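Local coordinates for protein MATE family efflux transporter (Vibrio cholerae, PDB 6IDP) that probably exports drugs and other toxic compounds across the bacterial membrane, coupled to protons through changes in its conformation, at residues A[47-52]-A[128-133]. Sequence-based numbering, arbitrary orientation.
Sequences LAAQGF and AIIDHY
Ala49 presents its methyl group to two isoleucines of the facing helix. Ala49 CB lies 3.6 Å from Ile130 CD1 and 3.9 Å from Ile129 CG2. The two isoleucines use different branches. Ile130 reaches in with the end of its longer arm, and CD1 also comes within 3.8 Å of Ala49 O. Ile129 offers its short branch, because CG2 stands anti to the backbone N (chi1 -55° for CG1). Beside this apolar patch, Gln50 and Tyr133 approach at their polar ends. Gln50 OE1 is 3.0 Å from Tyr133 OH. The amide and ring planes are turned 54° apart, and OE1 lies obliquely to the ring. Tyr133 is extended, with CG anti to its backbone N, which carries the hydroxyl across to the glutamine.

The contact lies within the first MatE family region of this all-helical transporter. It joins the short helix 44-51 to the long helix 124-156, near the start of the latter. The segment axes approach to 9.8 Å and cross at -62°, with the small Ala49 opposite Ile130.

Further out, Ala49 O accepts a hydrogen bond from Thr53 OG1. Ile130 also packs on Arg113 and Leu117 of helix 113-119. Ile189 of helix 189-213 touches both Ile129 and Tyr133, and the Tyr133 ring meets that of Trp137.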
ATOM      1  N   LEU A  47       1.053  23.081  -9.029  1.00 75.06           N
ATOM      2  CA  LEU A  47       1.595  22.242  -7.965  1.00 75.23           C
ATOM      3  C   LEU A  47       0.745  22.326  -6.702  1.00 76.53           C
ATOM      4  O   LEU A  47       0.590  21.337  -5.983  1.00 75.62           O
ATOM      5  CB  LEU A  47       3.041  22.632  -7.657  1.00 77.00           C
ATOM      6  CG  LEU A  47       4.101  21.972  -8.540  1.00 79.68           C
ATOM      7  CD1 LEU A  47       5.459  22.630  -8.348  1.00 83.83           C
ATOM      8  CD2 LEU A  47       4.181  20.484  -8.237  1.00 74.84           C
ATOM      9  N   ALA A  48       0.195  23.506  -6.434  1.00 79.64           N
ATOM     10  CA  ALA A  48      -0.732  23.671  -5.323  1.00 83.39           C
ATOM     11  C   ALA A  48      -1.961  22.806  -5.560  1.00 68.62           C
ATOM     12  O   ALA A  48      -2.383  22.060  -4.680  1.00 72.10           O
ATOM     13  CB  ALA A  48      -1.126  25.132  -5.155  1.00 76.34           C
ATOM     14  N   ALA A  49      -2.517  22.906  -6.765  1.00 69.66           N
ATOM     15  CA  ALA A  49      -3.651  22.088  -7.180  1.00 66.56           C
ATOM     16  C   ALA A  49      -3.356  20.602  -6.997  1.00 66.19           C
ATOM     17  O   ALA A  49      -4.200  19.843  -6.520  1.00 66.10           O
ATOM     18  CB  ALA A  49      -4.003  22.380  -8.628  1.00 67.47           C
ATOM     19  N   GLN A  50      -2.148  20.200  -7.380  1.00 68.79           N
ATOM     20  CA  GLN A  50      -1.689  18.825  -7.224  1.00 65.39           C
ATOM     21  C   GLN A  50      -1.629  18.430  -5.752  1.00 67.31           C
ATOM     22  O   GLN A  50      -2.020  17.323  -5.379  1.00 60.44           O
ATOM     23  CB  GLN A  50      -0.313  18.652  -7.875  1.00 69.39           C
ATOM     24  CG  GLN A  50       0.392  17.344  -7.554  1.00 76.10           C
ATOM     25  CD  GLN A  50      -0.052  16.202  -8.444  1.00 89.77           C
ATOM     26  OE1 GLN A  50      -1.212  16.126  -8.847  1.00 91.61           O
ATOM     27  NE2 GLN A  50       0.877  15.308  -8.765  1.00 92.81           N
ATOM     28  N   GLY A  51      -1.136  19.345  -4.923  1.00 70.59           N
ATOM     29  CA  GLY A  51      -1.005  19.105  -3.498  1.00 70.92           C
ATOM     30  C   GLY A  51      -2.332  18.889  -2.795  1.00 70.50           C
ATOM     31  O   GLY A  51      -2.432  18.073  -1.879  1.00 75.51           O
ATOM     32  N   PHE A  52      -3.354  19.623  -3.223  1.00 70.34           N
ATOM     33  CA  PHE A  52      -4.691  19.473  -2.656  1.00 71.15           C
ATOM     34  C   PHE A  52      -5.408  18.241  -3.210  1.00 64.30           C
ATOM     35  O   PHE A  52      -6.529  17.937  -2.807  1.00 66.63           O
ATOM     36  CB  PHE A  52      -5.535  20.725  -2.922  1.00 73.74           C
ATOM     37  CG  PHE A  52      -5.171  21.902  -2.060  1.00 76.53           C
ATOM     38  CD1 PHE A  52      -5.718  22.046  -0.794  1.00 78.98           C
ATOM     39  CD2 PHE A  52      -4.296  22.873  -2.520  1.00 82.26           C
ATOM     40  CE1 PHE A  52      -5.388  23.132  -0.001  1.00 87.06           C
ATOM     41  CE2 PHE A  52      -3.963  23.960  -1.734  1.00 84.33           C
ATOM     42  CZ  PHE A  52      -4.511  24.091  -0.474  1.00 86.23           C
ATOM     43  N   ALA A 128     -10.198  27.197  -9.762  1.00 79.58           N
ATOM     44  CA  ALA A 128     -10.229  27.330 -11.216  1.00 76.21           C
ATOM     45  C   ALA A 128      -9.559  26.149 -11.917  1.00 74.91           C
ATOM     46  O   ALA A 128     -10.034  25.675 -12.949  1.00 75.14           O
ATOM     47  CB  ALA A 128      -9.566  28.633 -11.637  1.00 78.60           C
ATOM     48  N   ILE A 129      -8.453  25.680 -11.348  1.00 67.18           N
ATOM     49  CA  ILE A 129      -7.703  24.572 -11.926  1.00 72.44           C
ATOM     50  C   ILE A 129      -8.352  23.224 -11.601  1.00 64.62           C
ATOM     51  O   ILE A 129      -8.398  22.332 -12.448  1.00 60.34           O
ATOM     52  CB  ILE A 129      -6.240  24.573 -11.435  1.00 74.44           C
ATOM     53  CG1 ILE A 129      -5.577  25.920 -11.733  1.00 79.41           C
ATOM     54  CG2 ILE A 129      -5.452  23.446 -12.085  1.00 76.77           C
ATOM     55  CD1 ILE A 129      -4.108  25.975 -11.364  1.00 81.70           C
ATOM     56  N   ILE A 130      -8.864  23.086 -10.379  1.00 66.71           N
ATOM     57  CA  ILE A 130      -9.492  21.839  -9.936  1.00 68.21           C
ATOM     58  C   ILE A 130     -10.758  21.523 -10.741  1.00 65.27           C
ATOM     59  O   ILE A 130     -11.081  20.353 -10.967  1.00 61.55           O
ATOM     60  CB  ILE A 130      -9.819  21.889  -8.416  1.00 82.15           C
ATOM     61  CG1 ILE A 130      -8.802  21.069  -7.620  1.00 79.03           C
ATOM     62  CG2 ILE A 130     -11.213  21.355  -8.118  1.00 78.66           C
ATOM     63  CD1 ILE A 130      -7.371  21.458  -7.869  1.00 80.15           C
ATOM     64  N   ASP A 131     -11.454  22.567 -11.189  1.00 69.00           N
ATOM     65  CA  ASP A 131     -12.684  22.410 -11.966  1.00 69.21           C
ATOM     66  C   ASP A 131     -12.502  21.512 -13.186  1.00 65.12           C
ATOM     67  O   ASP A 131     -13.408  20.767 -13.559  1.00 63.02           O
ATOM     68  CB  ASP A 131     -13.217  23.776 -12.413  1.00 77.53           C
ATOM     69  CG  ASP A 131     -14.272  24.330 -11.474  1.00 82.82           C
ATOM     70  OD1 ASP A 131     -14.914  23.533 -10.759  1.00 86.26           O
ATOM     71  OD2 ASP A 131     -14.466  25.562 -11.460  1.00 87.69           O
ATOM     72  N   HIS A 132     -11.328  21.580 -13.807  1.00 62.44           N
ATOM     73  CA  HIS A 132     -11.059  20.748 -14.972  1.00 63.97           C
ATOM     74  C   HIS A 132     -10.054  19.633 -14.673  1.00 64.00           C
ATOM     75  O   HIS A 132     -10.092  18.576 -15.305  1.00 63.36           O
ATOM     76  CB  HIS A 132     -10.566  21.608 -16.142  1.00 62.87           C
ATOM     77  CG  HIS A 132      -9.348  22.420 -15.831  1.00 62.66           C
ATOM     78  ND1 HIS A 132      -8.070  21.929 -15.984  1.00 62.69           N
ATOM     79  CD2 HIS A 132      -9.213  23.691 -15.383  1.00 66.09           C
ATOM     80  CE1 HIS A 132      -7.198  22.862 -15.640  1.00 69.18           C
ATOM     81  NE2 HIS A 132      -7.867  23.940 -15.272  1.00 60.77           N
ATOM     82  N   TYR A 133      -9.168  19.852 -13.705  1.00 63.51           N
ATOM     83  CA  TYR A 133      -8.154  18.848 -13.391  1.00 59.45           C
ATOM     84  C   TYR A 133      -8.758  17.587 -12.777  1.00 50.52           C
ATOM     85  O   TYR A 133      -8.360  16.478 -13.127  1.00 53.29           O
ATOM     86  CB  TYR A 133      -7.085  19.417 -12.452  1.00 62.24           C
ATOM     87  CG  TYR A 133      -6.044  18.392 -12.052  1.00 61.43           C
ATOM     88  CD1 TYR A 133      -5.364  17.655 -13.015  1.00 56.53           C
ATOM     89  CD2 TYR A 133      -5.742  18.160 -10.716  1.00 61.28           C
ATOM     90  CE1 TYR A 133      -4.417  16.714 -12.659  1.00 50.45           C
ATOM     91  CE2 TYR A 133      -4.791  17.220 -10.351  1.00 54.36           C
ATOM     92  CZ  TYR A 133      -4.133  16.503 -11.327  1.00 51.42           C
ATOM     93  OH  TYR A 133      -3.187  15.568 -10.974  1.00 52.75           O
TER